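PDB 2JL4: maleylpyruvate isomerase from Ralstonia sp., which catalyses the glutathione-dependent isomerisation of maleylpyruvate to fumarylpyruvate in bacterial naphthalene degradation. Local coordinates for residues S10-R15 and L52-D57; R111-L116 and N128-T133. All coordinates share one frame; numbering follows the deposited sequence.

Contact 1 (S10-R15 and L52-D57); sequences SGTSHR and LVPALD. With GSH (glutathione), chain C.
Thr12 and Val53 meet where the first turn of helix 11-22 faces the bend leading into strand 55-57, and glutathione lies against both. Thr12 OG1 sits 3.0 Å from Val53 O and also has Ser10 OG within hydrogen-bonding reach, so its single proton has two candidate acceptors. The hydroxyl lies in the cleft between the residue's own N and C (chi1 56°). This places it beside Pro54, 3.4 Å from its CD, and leaves CG2 near the carboxylate of the glutamyl part and over the rim of one face of the Arg15 guanidinium. Val53 offers its backbone to the ligand: its N donates to GSH O2 at 2.9 Å, and its O receives GSH N2 at 2.8 Å. Both bonds are nearly straight, so the cysteinyl unit of glutathione runs beside Val53 as an extra strand would. This pairing helps set the cysteinyl sulfur beside the helix start, with SG2 3.0 Å from Ser10 OG, 3.2 Å from Thr12 OG1 and 3.6 Å from Gly11 N. The amino end of the helix would probably help stabilise a thiolate there. Ser10, at the N-cap, turns its OG anti to the backbone N (chi1 166°) and donates it to Ser13 OG at 2.9 Å. Val53 CG2 packs against both serine hydroxyls. One shell further out, Ser13 OG is also hydrogen-bonded to Phe7 N, which ties the helix turn to the end of strand 3-6, and Pro54 rests on Leu4 and Asn6 of that strand. The Val53-Pro54 peptide bond is cis, and this cis-proline, whose preceding residue pairs through its backbone with the cysteinyl unit, is the hallmark of the thioredoxin-like glutathione site of glutathione S-transferases.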
ATOM      1  N   SER A  10      14.862  -7.515   3.919  1.00 29.81           N
ATOM      2  CA  SER A  10      13.727  -6.837   3.288  1.00 29.16           C
ATOM      3  C   SER A  10      12.389  -7.255   3.914  1.00 28.37           C
ATOM      4  O   SER A  10      12.054  -8.448   3.952  1.00 27.93           O
ATOM      5  CB  SER A  10      13.718  -7.086   1.780  1.00 29.54           C
ATOM      6  OG  SER A  10      12.468  -6.718   1.209  1.00 30.86           O
ATOM      7  N   GLY A  11      11.641  -6.269   4.414  1.00 27.71           N
ATOM      8  CA  GLY A  11      10.340  -6.507   5.047  1.00 26.13           C
ATOM      9  C   GLY A  11       9.282  -7.097   4.110  1.00 27.37           C
ATOM     10  O   GLY A  11       8.535  -8.010   4.499  1.00 26.82           O
ATOM     11  N   THR A  12       9.227  -6.578   2.880  1.00 24.37           N
ATOM     12  CA  THR A  12       8.338  -7.099   1.846  1.00 25.50           C
ATOM     13  C   THR A  12       8.756  -8.506   1.393  1.00 27.07           C
ATOM     14  O   THR A  12       7.900  -9.361   1.189  1.00 28.19           O
ATOM     15  CB  THR A  12       8.263  -6.147   0.626  1.00 25.58           C
ATOM     16  OG1 THR A  12       9.580  -5.917   0.115  1.00 23.99           O
ATOM     17  CG2 THR A  12       7.618  -4.787   1.016  1.00 24.66           C
ATOM     18  N   SER A  13      10.062  -8.748   1.248  1.00 25.96           N
ATOM     19  CA  SER A  13      10.575 -10.104   0.980  1.00 26.64           C
ATOM     20  C   SER A  13      10.105 -11.102   2.049  1.00 28.23           C
ATOM     21  O   SER A  13       9.610 -12.200   1.738  1.00 28.21           O
ATOM     22  CB  SER A  13      12.103 -10.115   0.942  1.00 24.32           C
ATOM     23  OG  SER A  13      12.622  -9.325  -0.111  1.00 22.28           O
ATOM     24  N   HIS A  14      10.284 -10.701   3.307  1.00 27.20           N
ATOM     25  CA  HIS A  14       9.872 -11.474   4.467  1.00 26.75           C
ATOM     26  C   HIS A  14       8.364 -11.736   4.434  1.00 25.47           C
ATOM     27  O   HIS A  14       7.913 -12.851   4.688  1.00 26.06           O
ATOM     28  CB  HIS A  14      10.290 -10.719   5.738  1.00 25.83           C
ATOM     29  CG  HIS A  14      10.032 -11.455   7.017  1.00 26.23           C
ATOM     30  ND1 HIS A  14      10.222 -10.872   8.251  1.00 24.84           N
ATOM     31  CD2 HIS A  14       9.603 -12.717   7.260  1.00 29.64           C
ATOM     32  CE1 HIS A  14       9.931 -11.745   9.198  1.00 26.17           C
ATOM     33  NE2 HIS A  14       9.543 -12.869   8.625  1.00 27.54           N
ATOM     34  N   ARG A  15       7.598 -10.699   4.120  1.00 25.36           N
ATOM     35  CA  ARG A  15       6.155 -10.802   3.957  1.00 25.45           C
ATOM     36  C   ARG A  15       5.783 -11.904   2.948  1.00 25.83           C
ATOM     37  O   ARG A  15       4.954 -12.775   3.236  1.00 24.33           O
ATOM     38  CB  ARG A  15       5.605  -9.441   3.523  1.00 24.85           C
ATOM     39  CG  ARG A  15       4.094  -9.333   3.377  1.00 25.26           C
ATOM     40  CD  ARG A  15       3.732  -8.050   2.630  1.00 24.21           C
ATOM     41  NE  ARG A  15       4.238  -6.840   3.283  1.00 21.42           N
ATOM     42  CZ  ARG A  15       4.316  -5.637   2.708  1.00 23.98           C
ATOM     43  NH1 ARG A  15       3.938  -5.448   1.438  1.00 19.04           N
ATOM     44  NH2 ARG A  15       4.777  -4.609   3.413  1.00 23.30           N
ATOM     45  N   LEU A  52      12.629  -2.853  -7.309  1.00 26.40           N
ATOM     46  CA  LEU A  52      12.479  -3.148  -5.884  1.00 25.11           C
ATOM     47  C   LEU A  52      12.336  -4.662  -5.691  1.00 25.54           C
ATOM     48  O   LEU A  52      12.029  -5.387  -6.633  1.00 24.17           O
ATOM     49  CB  LEU A  52      11.274  -2.405  -5.280  1.00 24.17           C
ATOM     50  CG  LEU A  52      11.184  -0.868  -5.277  1.00 26.78           C
ATOM     51  CD1 LEU A  52       9.788  -0.377  -4.792  1.00 21.42           C
ATOM     52  CD2 LEU A  52      12.298  -0.216  -4.459  1.00 21.70           C
ATOM     53  N   VAL A  53      12.592  -5.145  -4.478  1.00 24.94           N
ATOM     54  CA  VAL A  53      12.284  -6.527  -4.165  1.00 25.32           C
ATOM     55  C   VAL A  53      10.990  -6.580  -3.347  1.00 26.04           C
ATOM     56  O   VAL A  53      10.635  -5.604  -2.696  1.00 27.31           O
ATOM     57  CB  VAL A  53      13.455  -7.272  -3.464  1.00 26.00           C
ATOM     58  CG1 VAL A  53      14.666  -7.385  -4.412  1.00 26.84           C
ATOM     59  CG2 VAL A  53      13.824  -6.633  -2.131  1.00 24.07           C
ATOM     60  N   PRO A  54      10.273  -7.714  -3.383  1.00 25.71           N
ATOM     61  CA  PRO A  54      10.597  -8.939  -4.103  1.00 24.98           C
ATOM     62  C   PRO A  54      10.027  -8.975  -5.523  1.00 25.92           C
ATOM     63  O   PRO A  54       9.165  -8.171  -5.872  1.00 24.72           O
ATOM     64  CB  PRO A  54       9.931 -10.007  -3.243  1.00 25.50           C
ATOM     65  CG  PRO A  54       8.696  -9.310  -2.692  1.00 24.31           C
ATOM     66  CD  PRO A  54       9.013  -7.838  -2.624  1.00 24.96           C
ATOM     67  N   ALA A  55      10.538  -9.895  -6.335  1.00 27.63           N
ATOM     68  CA  ALA A  55       9.940 -10.231  -7.630  1.00 27.23           C
ATOM     69  C   ALA A  55       9.835 -11.744  -7.691  1.00 28.22           C
ATOM     70  O   ALA A  55      10.764 -12.446  -7.259  1.00 29.32           O
ATOM     71  CB  ALA A  55      10.788  -9.708  -8.776  1.00 26.35           C
ATOM     72  N   LEU A  56       8.703 -12.241  -8.196  1.00 29.27           N
ATOM     73  CA  LEU A  56       8.469 -13.688  -8.305  1.00 29.77           C
ATOM     74  C   LEU A  56       8.370 -14.180  -9.757  1.00 31.52           C
ATOM     75  O   LEU A  56       7.399 -13.892 -10.475  1.00 29.42           O
ATOM     76  CB  LEU A  56       7.233 -14.125  -7.499  1.00 29.36           C
ATOM     77  CG  LEU A  56       7.005 -15.637  -7.319  1.00 28.73           C
ATOM     78  CD1 LEU A  56       8.094 -16.299  -6.445  1.00 25.54           C
ATOM     79  CD2 LEU A  56       5.605 -15.944  -6.770  1.00 26.98           C
ATOM     80  N   ASP A  57       9.389 -14.920 -10.178  1.00 32.94           N
ATOM     81  CA  ASP A  57       9.334 -15.630 -11.444  1.00 36.14           C
ATOM     82  C   ASP A  57       8.573 -16.931 -11.227  1.00 36.55           C
ATOM     83  O   ASP A  57       9.025 -17.803 -10.487  1.00 35.78           O
ATOM     84  CB  ASP A  57      10.743 -15.908 -11.969  1.00 37.52           C
ATOM     85  CG  ASP A  57      10.755 -16.417 -13.408  1.00 42.55           C
ATOM     86  OD1 ASP A  57       9.672 -16.621 -14.005  1.00 44.19           O
ATOM     87  OD2 ASP A  57      11.868 -16.612 -13.944  1.00 48.60           O
TER
HETATM   88  N1  GSH C1213       5.034  -2.229  -2.746  1.00 30.38           N
HETATM   89  CA1 GSH C1213       6.272  -2.947  -2.969  1.00 28.86           C
HETATM   90  C1  GSH C1213       6.056  -4.412  -2.686  1.00 27.65           C
HETATM   91  O11 GSH C1213       5.457  -4.707  -1.643  1.00 26.25           O
HETATM   92  O12 GSH C1213       6.480  -5.276  -3.489  1.00 22.95           O
HETATM   93  CB1 GSH C1213       7.368  -2.379  -2.072  1.00 27.24           C
HETATM   94  CG1 GSH C1213       8.709  -3.044  -2.380  1.00 26.63           C
HETATM   95  CD1 GSH C1213       9.848  -2.367  -1.647  1.00 27.80           C
HETATM   96  OE1 GSH C1213       9.767  -1.185  -1.339  1.00 26.07           O
HETATM   97  N2  GSH C1213      10.905  -3.138  -1.382  1.00 23.86           N
HETATM   98  CA2 GSH C1213      12.098  -2.666  -0.694  1.00 26.36           C
HETATM   99  C2  GSH C1213      13.222  -2.342  -1.648  1.00 25.44           C
HETATM  100  O2  GSH C1213      13.415  -3.008  -2.649  1.00 27.65           O
HETATM  101  CB2 GSH C1213      12.571  -3.725   0.296  1.00 27.72           C
HETATM  102  SG2 GSH C1213      11.475  -3.921   1.729  1.00 32.80           S
HETATM  103  N3  GSH C1213      13.994  -1.312  -1.347  1.00 23.54           N
HETATM  104  CA3 GSH C1213      15.106  -0.917  -2.187  1.00 23.26           C
HETATM  105  C3  GSH C1213      15.355   0.566  -2.109  1.00 24.68           C
HETATM  106  O31 GSH C1213      14.666   1.262  -1.330  1.00 28.11           O
HETATM  107  O32 GSH C1213      16.251   1.044  -2.829  1.00 28.01           O

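Contact 2 (R111-L116 and N128-T133); sequences RILEYL and NAWCGT. With GSH (glutathione), chain C.
Within the helical C-terminal domain of the glutathione transferase fold, helices 110-120 and 124-147 pack through Leu113, Leu116 and Trp130. The two short segments run roughly antiparallel, their axes 11.4 Å apart at an angle of 138°, and the indole bridges the gap. Its CG stands anti to the backbone N (chi1 172°), which sends the ring toward helix 110-120. Leu116 CD1 lies over one face, 3.5 Å from the centroid of the five-membered ring and 10° off its normal, a CH-pi contact. Leu113 CD2 touches both Trp130 CD1 and Cys131 SG, each at 3.7 Å. Ile112 CG2 approaches the ring obliquely, 4.0 Å from Trp130 CZ2. The indole NE1 is bonded to Ile107 O, which helps fix the rotation of the ring, while Tyr115 of the second subunit meets the indole edge-to-face. At the start of the helix Arg111 N donates to GSH O31 at 2.9 Å, where the helix amino end would probably favour the glycyl carboxylate. Between the two segments no hydrogen bond forms and the contact is apolar; its one polar ring atom is NE1, so the buried N-H has a backbone carbonyl as acceptor.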
ATOM      1  N   ARG A 111      15.490   3.586   0.155  1.00 25.69           N
ATOM      2  CA  ARG A 111      15.608   4.722  -0.755  1.00 24.58           C
ATOM      3  C   ARG A 111      15.226   6.018  -0.056  1.00 24.06           C
ATOM      4  O   ARG A 111      15.858   7.051  -0.280  1.00 25.38           O
ATOM      5  CB  ARG A 111      14.757   4.498  -2.014  1.00 24.48           C
ATOM      6  CG  ARG A 111      13.246   4.431  -1.740  1.00 26.75           C
ATOM      7  CD  ARG A 111      12.443   3.836  -2.884  1.00 23.35           C
ATOM      8  NE  ARG A 111      11.025   3.953  -2.576  1.00 21.89           N
ATOM      9  CZ  ARG A 111      10.091   4.403  -3.410  1.00 22.18           C
ATOM     10  NH1 ARG A 111      10.395   4.735  -4.670  1.00 20.42           N
ATOM     11  NH2 ARG A 111       8.836   4.481  -2.986  1.00 14.76           N
ATOM     12  N   ILE A 112      14.205   5.943   0.799  1.00 23.04           N
ATOM     13  CA  ILE A 112      13.707   7.095   1.560  1.00 21.90           C
ATOM     14  C   ILE A 112      14.746   7.545   2.592  1.00 21.82           C
ATOM     15  O   ILE A 112      15.044   8.731   2.708  1.00 20.60           O
ATOM     16  CB  ILE A 112      12.368   6.772   2.312  1.00 22.08           C
ATOM     17  CG1 ILE A 112      11.299   6.133   1.393  1.00 21.31           C
ATOM     18  CG2 ILE A 112      11.830   8.011   3.048  1.00 23.19           C
ATOM     19  CD1 ILE A 112      10.937   6.907   0.116  1.00 17.64           C
ATOM     20  N   LEU A 113      15.289   6.590   3.342  1.00 22.16           N
ATOM     21  CA  LEU A 113      16.277   6.899   4.380  1.00 23.68           C
ATOM     22  C   LEU A 113      17.538   7.482   3.746  1.00 23.31           C
ATOM     23  O   LEU A 113      18.153   8.406   4.288  1.00 22.72           O
ATOM     24  CB  LEU A 113      16.592   5.654   5.224  1.00 22.88           C
ATOM     25  CG  LEU A 113      15.378   4.931   5.831  1.00 22.51           C
ATOM     26  CD1 LEU A 113      15.833   3.787   6.724  1.00 22.30           C
ATOM     27  CD2 LEU A 113      14.455   5.883   6.615  1.00 22.15           C
ATOM     28  N   GLU A 114      17.885   6.951   2.576  1.00 23.33           N
ATOM     29  CA  GLU A 114      18.992   7.460   1.781  1.00 24.21           C
ATOM     30  C   GLU A 114      18.762   8.899   1.353  1.00 24.08           C
ATOM     31  O   GLU A 114      19.687   9.721   1.398  1.00 22.94           O
ATOM     32  CB  GLU A 114      19.220   6.572   0.558  1.00 25.50           C
ATOM     33  CG  GLU A 114      19.988   5.304   0.885  1.00 29.72           C
ATOM     34  CD  GLU A 114      21.401   5.605   1.326  1.00 35.27           C
ATOM     35  OE1 GLU A 114      22.207   6.003   0.460  1.00 36.76           O
ATOM     36  OE2 GLU A 114      21.699   5.451   2.533  1.00 35.08           O
ATOM     37  N   TYR A 115      17.527   9.198   0.940  1.00 23.56           N
ATOM     38  CA  TYR A 115      17.145  10.571   0.607  1.00 23.11           C
ATOM     39  C   TYR A 115      17.300  11.491   1.824  1.00 21.35           C
ATOM     40  O   TYR A 115      17.887  12.562   1.713  1.00 21.05           O
ATOM     41  CB  TYR A 115      15.730  10.613   0.023  1.00 23.50           C
ATOM     42  CG  TYR A 115      15.395  11.875  -0.739  1.00 23.54           C
ATOM     43  CD1 TYR A 115      15.342  11.883  -2.132  1.00 24.96           C
ATOM     44  CD2 TYR A 115      15.126  13.064  -0.066  1.00 26.16           C
ATOM     45  CE1 TYR A 115      15.025  13.050  -2.828  1.00 24.98           C
ATOM     46  CE2 TYR A 115      14.805  14.228  -0.750  1.00 24.24           C
ATOM     47  CZ  TYR A 115      14.755  14.217  -2.119  1.00 23.86           C
ATOM     48  OH  TYR A 115      14.421  15.377  -2.765  1.00 24.49           O
ATOM     49  N   LEU A 116      16.812  11.058   2.986  1.00 22.74           N
ATOM     50  CA  LEU A 116      16.990  11.820   4.246  1.00 22.34           C
ATOM     51  C   LEU A 116      18.466  12.077   4.585  1.00 22.96           C
ATOM     52  O   LEU A 116      18.834  13.189   4.990  1.00 22.39           O
ATOM     53  CB  LEU A 116      16.300  11.132   5.430  1.00 19.16           C
ATOM     54  CG  LEU A 116      14.803  10.811   5.293  1.00 23.76           C
ATOM     55  CD1 LEU A 116      14.325   9.966   6.465  1.00 22.26           C
ATOM     56  CD2 LEU A 116      13.920  12.054   5.145  1.00 22.77           C
ATOM     57  N   ASN A 128      16.459   6.807  12.892  1.00 25.77           N
ATOM     58  CA  ASN A 128      15.700   5.959  13.812  1.00 27.04           C
ATOM     59  C   ASN A 128      14.465   6.664  14.365  1.00 26.56           C
ATOM     60  O   ASN A 128      13.435   6.028  14.577  1.00 26.77           O
ATOM     61  CB  ASN A 128      16.572   5.438  14.946  1.00 27.47           C
ATOM     62  CG  ASN A 128      17.589   4.409  14.480  1.00 34.04           C
ATOM     63  OD1 ASN A 128      17.697   4.104  13.293  1.00 37.32           O
ATOM     64  ND2 ASN A 128      18.349   3.871  15.424  1.00 38.54           N
ATOM     65  N   ALA A 129      14.573   7.972  14.591  1.00 25.90           N
ATOM     66  CA  ALA A 129      13.439   8.757  15.093  1.00 26.43           C
ATOM     67  C   ALA A 129      12.310   8.833  14.060  1.00 26.63           C
ATOM     68  O   ALA A 129      11.133   8.762  14.420  1.00 25.97           O
ATOM     69  CB  ALA A 129      13.889  10.160  15.530  1.00 23.63           C
ATOM     70  N   TRP A 130      12.697   8.982  12.788  1.00 26.00           N
ATOM     71  CA  TRP A 130      11.796   8.909  11.638  1.00 24.75           C
ATOM     72  C   TRP A 130      11.055   7.568  11.581  1.00 26.26           C
ATOM     73  O   TRP A 130       9.816   7.531  11.579  1.00 26.86           O
ATOM     74  CB  TRP A 130      12.617   9.120  10.363  1.00 25.07           C
ATOM     75  CG  TRP A 130      11.914   8.903   9.043  1.00 24.81           C
ATOM     76  CD1 TRP A 130      11.803   7.722   8.354  1.00 25.68           C
ATOM     77  CD2 TRP A 130      11.279   9.900   8.227  1.00 26.40           C
ATOM     78  NE1 TRP A 130      11.123   7.920   7.174  1.00 26.61           N
ATOM     79  CE2 TRP A 130      10.797   9.247   7.067  1.00 27.03           C
ATOM     80  CE3 TRP A 130      11.076  11.283   8.360  1.00 23.56           C
ATOM     81  CZ2 TRP A 130      10.118   9.929   6.049  1.00 24.81           C
ATOM     82  CZ3 TRP A 130      10.394  11.956   7.350  1.00 23.65           C
ATOM     83  CH2 TRP A 130       9.924  11.278   6.213  1.00 24.49           C
ATOM     84  N   CYS A 131      11.816   6.475  11.534  1.00 25.01           N
ATOM     85  CA  CYS A 131      11.238   5.147  11.377  1.00 25.78           C
ATOM     86  C   CYS A 131      10.269   4.817  12.507  1.00 25.38           C
ATOM     87  O   CYS A 131       9.187   4.292  12.255  1.00 25.11           O
ATOM     88  CB  CYS A 131      12.325   4.078  11.253  1.00 25.29           C
ATOM     89  SG  CYS A 131      13.307   4.198   9.743  1.00 29.70           S
ATOM     90  N   GLY A 132      10.655   5.146  13.737  1.00 25.76           N
ATOM     91  CA  GLY A 132       9.801   4.941  14.910  1.00 25.45           C
ATOM     92  C   GLY A 132       8.513   5.745  14.888  1.00 25.45           C
ATOM     93  O   GLY A 132       7.486   5.321  15.446  1.00 26.25           O
ATOM     94  N   THR A 133       8.563   6.914  14.255  1.00 23.89           N
ATOM     95  CA  THR A 133       7.400   7.787  14.172  1.00 23.04           C
ATOM     96  C   THR A 133       6.267   7.115  13.408  1.00 23.09           C
ATOM     97  O   THR A 133       5.127   7.082  13.879  1.00 23.18           O
ATOM     98  CB  THR A 133       7.754   9.135  13.529  1.00 23.02           C
ATOM     99  OG1 THR A 133       8.707   9.810  14.358  1.00 24.04           O
ATOM    100  CG2 THR A 133       6.512  10.015  13.385  1.00 23.74           C
TER
HETATM  101  N1  GSH C1213       5.034  -2.229  -2.746  1.00 30.38           N
HETATM  102  CA1 GSH C1213       6.272  -2.947  -2.969  1.00 28.86           C
HETATM  103  C1  GSH C1213       6.056  -4.412  -2.686  1.00 27.65           C
HETATM  104  O11 GSH C1213       5.457  -4.707  -1.643  1.00 26.25           O
HETATM  105  O12 GSH C1213       6.480  -5.276  -3.489  1.00 22.95           O
HETATM  106  CB1 GSH C1213       7.368  -2.379  -2.072  1.00 27.24           C
HETATM  107  CG1 GSH C1213       8.709  -3.044  -2.380  1.00 26.63           C
HETATM  108  CD1 GSH C1213       9.848  -2.367  -1.647  1.00 27.80           C
HETATM  109  OE1 GSH C1213       9.767  -1.185  -1.339  1.00 26.07           O
HETATM  110  N2  GSH C1213      10.905  -3.138  -1.382  1.00 23.86           N
HETATM  111  CA2 GSH C1213      12.098  -2.666  -0.694  1.00 26.36           C
HETATM  112  C2  GSH C1213      13.222  -2.342  -1.648  1.00 25.44           C
HETATM  113  O2  GSH C1213      13.415  -3.008  -2.649  1.00 27.65           O
HETATM  114  CB2 GSH C1213      12.571  -3.725   0.296  1.00 27.72           C
HETATM  115  SG2 GSH C1213      11.475  -3.921   1.729  1.00 32.80           S
HETATM  116  N3  GSH C1213      13.994  -1.312  -1.347  1.00 23.54           N
HETATM  117  CA3 GSH C1213      15.106  -0.917  -2.187  1.00 23.26           C
HETATM  118  C3  GSH C1213      15.355   0.566  -2.109  1.00 24.68           C
HETATM  119  O31 GSH C1213      14.666   1.262  -1.330  1.00 28.11           O
HETATM  120  O32 GSH C1213      16.251   1.044  -2.829  1.00 28.01           O

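From the N terminus, contact 1 comes first: residues 10-15 and 52-57 close a loop of 36 residues that holds the rest of helix 11-22, strand 28-31 and helix 42-45, joining the first helix of the thioredoxin-like domain to the strand that follows the cis-proline. The chain then passes through strand 62-64 and helices 66-76 and 87-103 before contact 2 closes a much shorter loop of 11 residues, made of the end of helix 110-120, a tight turn and the start of helix 124-147. The two loops follow in series, neither nesting nor crossing. Their centres lie 20 Å apart, yet one glutathione touches both, linking the two domains at the active site.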